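Local coordinates for uncharacterized protein (Staphylococcus aureus, PDB 4YBV), which probably hydrolyses thioesters, as a hot-dog-fold member of the thioesterase superfamily that assembles as a tetramer, at residues I46-T51 against I104-D109; I25-T30 against G38-G43. The protein carries 1 engineered substitution. One frame throughout, in Å; residues are numbered along the deposited sequence.

Contact 1: residues I46-T51 against I104-D109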
loop_
_atom_site.group_PDB
_atom_site.type_symbol
_atom_site.label_atom_id
_atom_site.label_comp_id
_atom_site.label_asym_id
_atom_site.label_seq_id
_atom_site.Cartn_x
_atom_site.Cartn_y
_atom_site.Cartn_z
ATOM N N ILE A 46 -12.662 1.888 -5.286
ATOM C CA ILE A 46 -11.935 0.825 -4.602
ATOM C C ILE A 46 -12.832 -0.388 -4.321
ATOM O O ILE A 46 -12.403 -1.534 -4.528
ATOM C CB ILE A 46 -11.299 1.311 -3.252
ATOM C CG1 ILE A 46 -10.140 2.272 -3.521
ATOM C CG2 ILE A 46 -10.790 0.113 -2.419
ATOM C CD1 ILE A 46 -9.607 3.007 -2.223
ATOM N N ALA A 47 -14.083 -0.149 -3.914
ATOM C CA ALA A 47 -15.012 -1.255 -3.622
ATOM C C ALA A 47 -15.291 -2.093 -4.904
ATOM O O ALA A 47 -15.348 -3.330 -4.856
ATOM C CB ALA A 47 -16.314 -0.723 -3.074
ATOM N N LEU A 48 -15.466 -1.396 -6.023
ATOM C CA LEU A 48 -15.581 -2.090 -7.328
ATOM C C LEU A 48 -14.347 -2.973 -7.577
ATOM O O LEU A 48 -14.477 -4.157 -7.889
ATOM C CB LEU A 48 -15.740 -1.072 -8.435
ATOM C CG LEU A 48 -15.983 -1.584 -9.873
ATOM C CD1 LEU A 48 -17.345 -2.246 -9.987
ATOM C CD2 LEU A 48 -15.906 -0.414 -10.813
ATOM N N GLY A 49 -13.149 -2.411 -7.395
ATOM C CA GLY A 49 -11.916 -3.202 -7.513
ATOM C C GLY A 49 -11.828 -4.451 -6.635
ATOM O O GLY A 49 -11.468 -5.577 -7.097
ATOM N N GLU A 50 -12.148 -4.285 -5.348
ATOM C CA GLU A 50 -12.114 -5.423 -4.432
ATOM C C GLU A 50 -13.131 -6.486 -4.854
ATOM O O GLU A 50 -12.833 -7.697 -4.796
ATOM C CB GLU A 50 -12.363 -5.010 -2.970
ATOM C CG GLU A 50 -12.270 -6.217 -2.035
ATOM C CD GLU A 50 -11.878 -5.879 -0.590
ATOM O OE1 GLU A 50 -11.467 -4.737 -0.300
ATOM O OE2 GLU A 50 -11.996 -6.770 0.272
ATOM N N THR A 51 -14.310 -6.033 -5.295
ATOM C CA THR A 51 -15.314 -6.960 -5.839
ATOM C C THR A 51 -14.721 -7.751 -7.023
ATOM O O THR A 51 -14.880 -8.970 -7.115
ATOM C CB THR A 51 -16.581 -6.221 -6.295
ATOM O OG1 THR A 51 -17.137 -5.493 -5.171
ATOM C CG2 THR A 51 -17.610 -7.216 -6.838
ATOM N N ILE A 104 -5.486 -4.318 -10.613
ATOM C CA ILE A 104 -6.777 -3.787 -11.053
ATOM C C ILE A 104 -6.633 -2.376 -11.590
ATOM O O ILE A 104 -6.089 -1.502 -10.919
ATOM C CB ILE A 104 -7.849 -3.767 -9.932
ATOM C CG1 ILE A 104 -7.933 -5.080 -9.167
ATOM C CG2 ILE A 104 -9.235 -3.454 -10.508
ATOM C CD1 ILE A 104 -7.233 -5.038 -7.826
ATOM N N LYS A 105 -7.127 -2.153 -12.805
ATOM C CA LYS A 105 -7.126 -0.820 -13.358
ATOM C C LYS A 105 -8.568 -0.368 -13.601
ATOM O O LYS A 105 -9.362 -1.069 -14.212
ATOM C CB LYS A 105 -6.290 -0.778 -14.643
ATOM C CG LYS A 105 -4.773 -0.930 -14.367
ATOM C CD LYS A 105 -3.992 -0.925 -15.686
ATOM C CE LYS A 105 -2.494 -0.833 -15.436
ATOM N NZ LYS A 105 -2.022 -1.831 -14.437
ATOM N N ILE A 106 -8.909 0.807 -13.100
ATOM C CA ILE A 106 -10.264 1.317 -13.207
ATOM C C ILE A 106 -10.254 2.595 -13.994
ATOM O O ILE A 106 -9.531 3.556 -13.654
ATOM C CB ILE A 106 -10.897 1.531 -11.830
ATOM C CG1 ILE A 106 -10.588 0.281 -10.980
ATOM C CG2 ILE A 106 -12.382 1.786 -11.995
ATOM C CD1 ILE A 106 -11.200 0.213 -9.614
ATOM N N LYS A 107 -11.044 2.563 -15.073
ATOM C CA LYS A 107 -11.107 3.621 -16.067
ATOM C C LYS A 107 -12.473 4.212 -16.199
ATOM O O LYS A 107 -13.466 3.536 -15.936
ATOM C CB LYS A 107 -10.676 3.092 -17.453
ATOM C CG LYS A 107 -9.264 2.569 -17.491
ATOM C CD LYS A 107 -8.849 2.078 -18.872
ATOM C CE LYS A 107 -7.401 1.674 -18.843
ATOM N NZ LYS A 107 -7.043 1.030 -20.148
ATOM N N ASN A 108 -12.538 5.468 -16.640
ATOM C CA ASN A 108 -13.828 6.074 -16.981
ATOM C C ASN A 108 -14.133 5.899 -18.479
ATOM O O ASN A 108 -13.430 5.147 -19.165
ATOM C CB ASN A 108 -13.893 7.570 -16.586
ATOM C CG ASN A 108 -12.824 8.441 -17.272
ATOM O OD1 ASN A 108 -12.178 8.048 -18.269
ATOM N ND2 ASN A 108 -12.630 9.644 -16.720
ATOM N N ASP A 109 -15.173 6.614 -18.927
ATOM C CA ASP A 109 -15.697 6.688 -20.302
ATOM C C ASP A 109 -14.759 7.230 -21.346
ATOM O O ASP A 109 -14.971 7.032 -22.545
ATOM C CB ASP A 109 -16.928 7.585 -20.329
ATOM C CG ASP A 109 -18.155 6.826 -20.123
ATOM O OD1 ASP A 109 -19.251 7.451 -20.132
ATOM O OD2 ASP A 109 -18.020 5.584 -19.953
#
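Gly49 meets Ile104 and Ile106 with bare backbone, and the packing here is entirely apolar on the strand side. From Ile104 it is the CG2 branch that arrives, its methyl 4.0 Å from Gly49 CA, while CG1 of the same residue passes near Gly49 O. From Ile106 the longer branch does the work: with CG1 anti to the carbonyl carbon (chi1 -45°) and the chain extended beyond it, CD1 reaches the helix and ends 4.0 Å from Gly49 N. Beside this pair, Leu48 CD2 lies 4.3 Å from Ile106 CG2, so the two branches of Ile106 serve two neighbouring helix residues. With no side chain at Gly49 the backbones can come close, Gly49 CA to Ile104 CA being 6.3 Å. This is the hot dog fold at its centre: helix 42-60 is the sausage, strand 99-107 part of the antiparallel bun, and segments 46-51 and 104-107 run at 136° to each other. No hydrogen bond crosses between helix and strand; the polar groups of the helix bond within it and to the second subunit. Thr51 OG1 donates to Ala47 O at 2.8 Å, and Thr51 N reaches that oxygen from the opposite face of the carbonyl plane, so two bonds grip it. Thr51 OG1 also bonds His41 of the second subunit, and Glu50, pointing away from the strand, bonds His77 of that subunit through OE1.

Contact 2: residues I25-T30 against G38-G43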
loop_
_atom_site.group_PDB
_atom_site.type_symbol
_atom_site.label_atom_id
_atom_site.label_comp_id
_atom_site.label_asym_id
_atom_site.label_seq_id
_atom_site.Cartn_x
_atom_site.Cartn_y
_atom_site.Cartn_z
ATOM N N ILE A 25 -15.618 -5.723 -14.526
ATOM C CA ILE A 25 -16.904 -5.276 -13.933
ATOM C C ILE A 25 -17.077 -3.790 -14.031
ATOM O O ILE A 25 -16.139 -3.054 -13.787
ATOM C CB ILE A 25 -17.001 -5.578 -12.426
ATOM C CG1 ILE A 25 -16.353 -6.878 -12.079
ATOM C CG2 ILE A 25 -18.426 -5.575 -11.961
ATOM C CD1 ILE A 25 -16.567 -7.167 -10.632
ATOM N N SER A 26 -18.280 -3.326 -14.307
ATOM C CA SER A 26 -18.500 -1.896 -14.429
ATOM C C SER A 26 -19.700 -1.439 -13.598
ATOM O O SER A 26 -20.475 -2.265 -13.080
ATOM C CB SER A 26 -18.708 -1.500 -15.913
ATOM O OG SER A 26 -19.790 -2.206 -16.477
ATOM N N MET A 27 -19.857 -0.130 -13.477
ATOM C CA MET A 27 -20.991 0.423 -12.731
ATOM C C MET A 27 -21.192 1.854 -13.140
ATOM O O MET A 27 -20.232 2.501 -13.571
ATOM C CB MET A 27 -20.758 0.308 -11.207
ATOM C CG MET A 27 -19.710 1.279 -10.674
ATOM S SD MET A 27 -19.339 1.029 -8.895
ATOM C CE MET A 27 -18.355 2.445 -8.568
ATOM N N PRO A 28 -22.441 2.360 -13.038
ATOM C CA PRO A 28 -22.753 3.761 -13.370
ATOM C C PRO A 28 -22.291 4.752 -12.301
ATOM O O PRO A 28 -22.405 4.475 -11.120
ATOM C CB PRO A 28 -24.282 3.779 -13.458
ATOM C CG PRO A 28 -24.735 2.673 -12.552
ATOM C CD PRO A 28 -23.655 1.594 -12.687
ATOM N N VAL A 29 -21.804 5.907 -12.725
ATOM C CA VAL A 29 -21.445 6.953 -11.780
ATOM C C VAL A 29 -22.705 7.753 -11.511
ATOM O O VAL A 29 -23.110 8.570 -12.347
ATOM C CB VAL A 29 -20.335 7.847 -12.323
ATOM C CG1 VAL A 29 -20.020 8.982 -11.329
ATOM C CG2 VAL A 29 -19.107 7.024 -12.617
ATOM N N THR A 30 -23.338 7.494 -10.364
ATOM C CA THR A 30 -24.591 8.155 -9.992
ATOM C C THR A 30 -24.387 8.989 -8.726
ATOM O O THR A 30 -23.347 8.871 -8.091
ATOM C CB THR A 30 -25.720 7.121 -9.776
ATOM O OG1 THR A 30 -25.407 6.281 -8.657
ATOM C CG2 THR A 30 -25.878 6.240 -11.020
ATOM N N GLY A 38 -18.934 16.950 -6.647
ATOM C CA GLY A 38 -18.828 15.531 -6.428
ATOM C C GLY A 38 -18.493 14.783 -7.712
ATOM O O GLY A 38 -19.096 14.983 -8.763
ATOM N N TYR A 39 -17.526 13.894 -7.599
ATOM C CA TYR A 39 -17.068 13.043 -8.650
ATOM C C TYR A 39 -17.174 11.707 -7.940
ATOM O O TYR A 39 -17.415 11.672 -6.754
ATOM C CB TYR A 39 -15.656 13.374 -9.042
ATOM C CG TYR A 39 -15.542 14.677 -9.774
ATOM C CD1 TYR A 39 -15.443 15.854 -9.088
ATOM C CD2 TYR A 39 -15.529 14.728 -11.151
ATOM C CE1 TYR A 39 -15.335 17.051 -9.742
ATOM C CE2 TYR A 39 -15.416 15.924 -11.813
ATOM C CZ TYR A 39 -15.323 17.081 -11.092
ATOM O OH TYR A 39 -15.217 18.282 -11.716
ATOM N N LEU A 40 -17.049 10.629 -8.663
ATOM C CA LEU A 40 -17.198 9.326 -8.062
ATOM C C LEU A 40 -16.308 9.250 -6.810
ATOM O O LEU A 40 -15.151 9.609 -6.857
ATOM C CB LEU A 40 -16.816 8.225 -9.050
ATOM C CG LEU A 40 -16.871 6.777 -8.579
ATOM C CD1 LEU A 40 -18.281 6.355 -8.245
ATOM C CD2 LEU A 40 -16.211 5.860 -9.647
ATOM N N HIS A 41 -16.882 8.813 -5.707
ATOM C CA HIS A 41 -16.134 8.646 -4.429
ATOM C C HIS A 41 -14.977 7.643 -4.602
ATOM O O HIS A 41 -15.203 6.537 -5.049
ATOM C CB HIS A 41 -17.095 8.161 -3.350
ATOM C CG HIS A 41 -16.587 8.301 -1.946
ATOM N ND1 HIS A 41 -15.574 7.513 -1.439
ATOM C CD2 HIS A 41 -16.984 9.108 -0.926
ATOM C CE1 HIS A 41 -15.364 7.834 -0.175
ATOM N NE2 HIS A 41 -16.204 8.812 0.158
ATOM N N GLY A 42 -13.753 8.012 -4.247
ATOM C CA GLY A 42 -12.630 7.076 -4.344
ATOM C C GLY A 42 -12.888 5.697 -3.714
ATOM O O GLY A 42 -12.401 4.625 -4.173
ATOM N N GLY A 43 -13.654 5.706 -2.630
ATOM C CA GLY A 43 -14.023 4.470 -1.958
ATOM C C GLY A 43 -14.916 3.534 -2.765
ATOM O O GLY A 43 -14.824 2.312 -2.617
#
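Leu40 carries its CG anti to the backbone N (chi1 178°), which places the forked end within contact of Met27 on strand 22-28. Met27 CG sits between the backbone N and the carbonyl carbon (chi1 73°), and the chain then runs out extended, carrying CE well clear of its own strand. The two side chains meet tip to tip: Met27 CE is 3.9 Å from Leu40 CD1 and 4.2 Å from Leu40 CD2, so the methyl faces both prongs of the fork. Val29 touches nearer the root, its CG1 lying 4.0 Å from Leu40 CB, with the two side chains crossing at a slant. Leu40 is thus held at its base by one residue and at its end by another, and no hydrogen bond joins the two segments.

The polar feature belongs to the turn that follows. His41 occupies the N-cap position of helix 42-60, and its ND1 accepts from Gly43 N at 2.9 Å with an N-H...ND1 angle of 144°. Gly43 N lies at the ring edge, only slightly out of the plane, and the ring's other nitrogen faces the second subunit. The cap therefore ties the start of the helix to the subunit interface. Around the apolar cluster, Val86 of strand 85-95 touches Met27, Val29 and Leu40 alike, Val33 adds to Leu40 from the intervening loop, and Phe11 packs on Met27, so the loop leading into helix 42-60 rests on the ends of two adjacent strands.

Both contacts seat helix 42-60 and its approach on the same antiparallel sheet, and both are buried. Contact 1 lies near the middle of the chain, its centre about 4 Å from the chain centre, with all its touching residues buried; contact 2 works farther out, its centre about 12 Å from that point, where the loop enters the helix and Leu40 is partly exposed. In contact 1 isoleucine branches press on bare glycine backbone; in contact 2 methionine, valine and leucine side chains pack against one another beneath the loop. The two sites are continuous: Leu48 CD1 lies 4.0 Å from Met27 SD, and Thr51 CG2 is 3.9 Å from Ile25 CD1. Each also reaches the second subunit, contact 1 through helix residues and contact 2 through the helix-capping residue.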